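Local coordinates for DUF4393 domain-containing protein (Alcanivorax borkumensis, PDB 3H35) that is of unknown function but belongs to the abortive infection alpha family and may take part in bacterial defence against phage, at residues A[68-80]-A[86-98]. Sequence-based numbering, arbitrary orientation.
Sequences GSAFALLTLYSGS and EVLYRYSNAGRAA. With EDO (1,2-ethanediol), chain D.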
loop_
_atom_site.group_PDB
_atom_site.type_symbol
_atom_site.label_atom_id
_atom_site.label_comp_id
_atom_site.label_asym_id
_atom_site.label_seq_id
_atom_site.Cartn_x
_atom_site.Cartn_y
_atom_site.Cartn_z
ATOM N N GLY A 68 -3.559 14.378 17.885
ATOM C CA GLY A 68 -2.676 13.459 18.583
ATOM C C GLY A 68 -3.392 12.349 19.353
ATOM O O GLY A 68 -2.746 11.478 19.886
ATOM N N SER A 69 -4.719 12.350 19.394
ATOM C CA SER A 69 -5.447 11.296 20.092
ATOM C C SER A 69 -5.111 9.903 19.564
ATOM O O SER A 69 -4.930 9.723 18.359
ATOM C CB SER A 69 -6.941 11.523 19.963
ATOM O OG SER A 69 -7.291 12.790 20.474
ATOM N N ALA A 70 -4.988 8.949 20.486
ATOM C CA ALA A 70 -4.599 7.592 20.189
ATOM C C ALA A 70 -5.802 6.670 20.436
ATOM O O ALA A 70 -6.536 6.862 21.413
ATOM C CB ALA A 70 -3.385 7.185 21.049
ATOM N N PHE A 71 -6.034 5.705 19.537
ATOM C CA PHE A 71 -7.139 4.756 19.720
ATOM C C PHE A 71 -6.675 3.311 19.736
ATOM O O PHE A 71 -5.575 3.017 19.272
ATOM C CB PHE A 71 -8.210 4.980 18.643
ATOM C CG PHE A 71 -8.873 6.322 18.743
ATOM C CD1 PHE A 71 -9.961 6.507 19.582
ATOM C CD2 PHE A 71 -8.376 7.418 18.031
ATOM C CE1 PHE A 71 -10.579 7.765 19.692
ATOM C CE2 PHE A 71 -8.968 8.690 18.148
ATOM C CZ PHE A 71 -10.072 8.861 18.977
ATOM N N ALA A 72 -7.499 2.430 20.289
ATOM C CA ALA A 72 -7.214 1.003 20.293
ATOM C C ALA A 72 -7.253 0.465 18.866
ATOM O O ALA A 72 -8.130 0.821 18.063
ATOM C CB ALA A 72 -8.201 0.229 21.196
ATOM N N LEU A 73 -6.290 -0.380 18.552
ATOM C CA LEU A 73 -6.178 -1.006 17.259
ATOM C C LEU A 73 -5.930 -2.475 17.446
ATOM O O LEU A 73 -5.051 -2.875 18.192
ATOM C CB LEU A 73 -4.974 -0.387 16.509
ATOM C CG LEU A 73 -4.782 -0.721 15.028
ATOM C CD1 LEU A 73 -6.018 -0.264 14.220
ATOM C CD2 LEU A 73 -3.497 -0.065 14.520
ATOM N N LEU A 74 -6.717 -3.296 16.796
ATOM C CA LEU A 74 -6.414 -4.728 16.744
ATOM C C LEU A 74 -5.876 -5.014 15.365
ATOM O O LEU A 74 -6.469 -4.615 14.358
ATOM C CB LEU A 74 -7.673 -5.586 16.976
ATOM C CG LEU A 74 -8.449 -5.473 18.290
ATOM C CD1 LEU A 74 -9.636 -6.486 18.241
ATOM C CD2 LEU A 74 -7.534 -5.707 19.478
ATOM N N THR A 75 -4.736 -5.671 15.311
ATOM C CA THR A 75 -4.133 -6.030 14.054
ATOM C C THR A 75 -4.049 -7.549 13.951
ATOM O O THR A 75 -3.591 -8.213 14.870
ATOM C CB THR A 75 -2.738 -5.378 13.951
ATOM O OG1 THR A 75 -2.845 -3.936 14.094
ATOM C CG2 THR A 75 -2.088 -5.752 12.649
ATOM N N LEU A 76 -4.528 -8.090 12.843
ATOM C CA LEU A 76 -4.405 -9.492 12.545
ATOM C C LEU A 76 -3.203 -9.667 11.660
ATOM O O LEU A 76 -3.104 -9.088 10.560
ATOM C CB LEU A 76 -5.662 -10.033 11.873
ATOM C CG LEU A 76 -6.923 -10.027 12.728
ATOM C CD1 LEU A 76 -8.147 -10.524 11.906
ATOM C CD2 LEU A 76 -6.742 -10.852 14.014
ATOM N N TYR A 77 -2.278 -10.467 12.188
ATOM C CA TYR A 77 -1.047 -10.836 11.550
ATOM C C TYR A 77 -1.093 -12.273 11.093
ATOM O O TYR A 77 -1.587 -13.149 11.803
ATOM C CB TYR A 77 0.101 -10.735 12.540
ATOM C CG TYR A 77 0.571 -9.349 12.785
ATOM C CD1 TYR A 77 1.544 -8.776 11.995
ATOM C CD2 TYR A 77 0.038 -8.598 13.804
ATOM C CE1 TYR A 77 1.994 -7.449 12.232
ATOM C CE2 TYR A 77 0.476 -7.287 14.060
ATOM C CZ TYR A 77 1.445 -6.725 13.263
ATOM O OH TYR A 77 1.844 -5.446 13.512
ATOM N N SER A 78 -0.456 -12.522 9.958
ATOM C CA SER A 78 -0.518 -13.806 9.308
ATOM C C SER A 78 0.111 -14.903 10.123
ATOM O O SER A 78 -0.280 -16.044 10.007
ATOM C CB SER A 78 0.174 -13.740 7.947
ATOM O OG SER A 78 1.532 -13.393 8.091
ATOM N N GLY A 79 1.085 -14.553 10.943
ATOM C CA GLY A 79 1.765 -15.520 11.783
ATOM C C GLY A 79 1.477 -15.281 13.259
ATOM O O GLY A 79 0.770 -14.335 13.630
ATOM N N SER A 80 2.070 -16.136 14.084
ATOM C CA SER A 80 1.938 -16.084 15.532
ATOM C C SER A 80 2.800 -14.987 16.117
ATOM O O SER A 80 3.638 -14.406 15.449
ATOM C CB SER A 80 2.392 -17.395 16.170
ATOM O OG SER A 80 3.795 -17.300 16.480
ATOM N N GLU A 86 2.969 -10.847 8.074
ATOM C CA GLU A 86 2.400 -9.604 7.542
ATOM C C GLU A 86 1.043 -9.213 8.131
ATOM O O GLU A 86 0.277 -10.049 8.597
ATOM C CB GLU A 86 2.298 -9.691 6.016
ATOM C CG GLU A 86 3.604 -9.297 5.286
ATOM C CD GLU A 86 3.490 -9.452 3.765
ATOM O OE1 GLU A 86 2.501 -10.110 3.310
ATOM O OE2 GLU A 86 4.385 -8.914 3.036
ATOM N N VAL A 87 0.751 -7.924 8.048
ATOM C CA VAL A 87 -0.523 -7.361 8.524
ATOM C C VAL A 87 -1.644 -7.746 7.545
ATOM O O VAL A 87 -1.540 -7.481 6.355
ATOM C CB VAL A 87 -0.458 -5.815 8.640
ATOM C CG1 VAL A 87 -1.852 -5.243 8.722
ATOM C CG2 VAL A 87 0.433 -5.377 9.823
ATOM N N LEU A 88 -2.716 -8.356 8.031
ATOM C CA LEU A 88 -3.805 -8.753 7.151
ATOM C C LEU A 88 -5.057 -7.918 7.269
ATOM O O LEU A 88 -5.789 -7.837 6.326
ATOM C CB LEU A 88 -4.192 -10.208 7.391
ATOM C CG LEU A 88 -3.123 -11.215 6.996
ATOM C CD1 LEU A 88 -3.624 -12.630 7.175
ATOM C CD2 LEU A 88 -2.668 -10.977 5.554
ATOM N N TYR A 89 -5.336 -7.343 8.440
ATOM C CA TYR A 89 -6.629 -6.806 8.737
ATOM C C TYR A 89 -6.470 -5.957 9.966
ATOM O O TYR A 89 -5.698 -6.292 10.845
ATOM C CB TYR A 89 -7.627 -7.939 9.044
ATOM C CG TYR A 89 -9.089 -7.522 9.208
ATOM C CD1 TYR A 89 -9.927 -7.476 8.114
ATOM C CD2 TYR A 89 -9.658 -7.257 10.475
ATOM C CE1 TYR A 89 -11.243 -7.150 8.240
ATOM C CE2 TYR A 89 -11.011 -6.904 10.593
ATOM C CZ TYR A 89 -11.771 -6.876 9.462
ATOM O OH TYR A 89 -13.111 -6.553 9.491
ATOM N N ARG A 90 -7.184 -4.852 10.012
ATOM C CA ARG A 90 -7.115 -3.969 11.150
ATOM C C ARG A 90 -8.501 -3.512 11.545
ATOM O O ARG A 90 -9.349 -3.336 10.688
ATOM C CB ARG A 90 -6.196 -2.800 10.893
ATOM C CG ARG A 90 -4.759 -3.197 11.038
ATOM C CD ARG A 90 -3.772 -2.054 10.871
ATOM N NE ARG A 90 -2.556 -2.344 11.641
ATOM C CZ ARG A 90 -1.317 -2.089 11.252
ATOM N NH1 ARG A 90 -1.073 -1.560 10.056
ATOM N NH2 ARG A 90 -0.313 -2.399 12.059
ATOM N N TYR A 91 -8.709 -3.373 12.857
ATOM C CA TYR A 91 -10.003 -3.047 13.421
ATOM C C TYR A 91 -9.826 -2.058 14.558
ATOM O O TYR A 91 -8.841 -2.081 15.262
ATOM C CB TYR A 91 -10.733 -4.325 13.899
ATOM C CG TYR A 91 -12.161 -4.082 14.322
ATOM C CD1 TYR A 91 -13.208 -4.146 13.393
ATOM C CD2 TYR A 91 -12.461 -3.738 15.633
ATOM C CE1 TYR A 91 -14.526 -3.892 13.779
ATOM C CE2 TYR A 91 -13.773 -3.475 16.028
ATOM C CZ TYR A 91 -14.798 -3.551 15.096
ATOM O OH TYR A 91 -16.102 -3.278 15.502
ATOM N N SER A 92 -10.789 -1.176 14.736
ATOM C CA SER A 92 -10.716 -0.230 15.835
ATOM C C SER A 92 -12.113 0.174 16.166
ATOM O O SER A 92 -13.004 0.006 15.328
ATOM C CB SER A 92 -9.904 1.002 15.440
ATOM O OG SER A 92 -9.872 1.959 16.490
ATOM N N ASN A 93 -12.312 0.695 17.380
ATOM C CA ASN A 93 -13.575 1.340 17.747
ATOM C C ASN A 93 -13.506 2.864 17.667
ATOM O O ASN A 93 -14.439 3.534 18.079
ATOM C CB ASN A 93 -14.085 0.855 19.135
ATOM C CG ASN A 93 -13.136 1.180 20.260
ATOM O OD1 ASN A 93 -11.945 1.415 20.040
ATOM N ND2 ASN A 93 -13.654 1.180 21.494
ATOM N N ALA A 94 -12.426 3.399 17.097
ATOM C CA ALA A 94 -12.241 4.848 16.950
ATOM C C ALA A 94 -13.402 5.467 16.151
ATOM O O ALA A 94 -13.709 6.623 16.320
ATOM C CB ALA A 94 -10.909 5.158 16.262
ATOM N N GLY A 95 -14.042 4.687 15.280
ATOM C CA GLY A 95 -15.207 5.169 14.526
ATOM C C GLY A 95 -16.322 5.719 15.387
ATOM O O GLY A 95 -16.987 6.687 15.003
ATOM N N ARG A 96 -16.487 5.140 16.576
ATOM C CA ARG A 96 -17.558 5.531 17.465
ATOM C C ARG A 96 -17.334 6.962 17.934
ATOM O O ARG A 96 -18.184 7.804 17.743
ATOM C CB ARG A 96 -17.672 4.590 18.672
ATOM C CG ARG A 96 -17.688 3.063 18.348
ATOM C CD ARG A 96 -18.894 2.664 17.527
ATOM N NE ARG A 96 -19.027 1.212 17.403
ATOM C CZ ARG A 96 -19.999 0.594 16.721
ATOM N NH1 ARG A 96 -20.024 -0.740 16.673
ATOM N NH2 ARG A 96 -20.939 1.295 16.093
ATOM N N ALA A 97 -16.167 7.267 18.491
ATOM C CA ALA A 97 -15.916 8.619 18.945
ATOM C C ALA A 97 -15.825 9.546 17.767
ATOM O O ALA A 97 -16.143 10.719 17.899
ATOM C CB ALA A 97 -14.623 8.694 19.752
ATOM N N ALA A 98 -15.391 9.044 16.611
ATOM C CA ALA A 98 -15.208 9.911 15.444
ATOM C C ALA A 98 -16.525 10.291 14.767
ATOM O O ALA A 98 -16.539 11.164 13.920
ATOM C CB ALA A 98 -14.263 9.273 14.422
HETATM C C1 EDO D . -4.890 -2.672 7.327
HETATM O O1 EDO D . -5.428 -3.686 6.461
HETATM C C2 EDO D . -3.537 -2.173 6.867
HETATM O O2 EDO D . -2.777 -1.847 8.019
HETATM O O HOH W 1 -10.178 3.203 21.059
#
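Two groups share the hydroxyl of Ser92. OG donates to the carbonyl O of Ala72 at 2.6 Å, nearly in line with that C=O. It also accepts a hydrogen bond from the backbone N of Ala94, which makes an ST turn at the start of the short helix 94-98. OG stands anti to the backbone N of Ser92 (chi1 178°), on the side where Ala72 lies. Just beyond, the CB of Ala94 sits over one face of the Phe71 ring in a CH-pi contact, 3.4 Å from CG. Ala97 CB approaches the same ring at CE1. A water joins Ala72 N to Asn93 OD1, while Asn93 ND2 bonds to Asp131. Strands 71-77 and 87-91 form an antiparallel beta hairpin at one edge of the sheet formed within this chain, with 87-91 outermost and strand 156-164 on the other side of 71-77. Leu74 and Tyr91 exchange two backbone bonds. Leu88 and Tyr89 both face Leu76, a classic beta bulge; Leu76 O takes a bond from Leu88 N at 2.7 Å and Leu76 N gives one to Tyr89 O. On one face, Leu76 CD1 packs against CB and CD2 of Tyr89, 3.9 Å from CD2. Helix 139-151 covers Leu74, Leu76 and Tyr89 there. The other face is more polar. Arg90 and Thr75 lie side by side, and NE gives a straight bond to Thr75 OG1 (2.9 Å, 169°). The hydroxyl oxygen lies close to the guanidinium plane. Glu160 binds Thr75 OG1, Tyr77 OH and Arg90 NH2, and Glu86 of the second subunit is another salt-bridge partner of NH2. Arg90 NH1 donates to O2 of a 1,2-ethanediol, probably from the crystallisation liquor. Val87 CG2 lies over one face of the Arg90 guanidinium, toward its rim, and touches Tyr77 CE1 at 3.5 Å. At the turn end, Ser78 N binds Glu86 O, and Ser78 OG accepts a bond from Glu86 N at 2.9 Å.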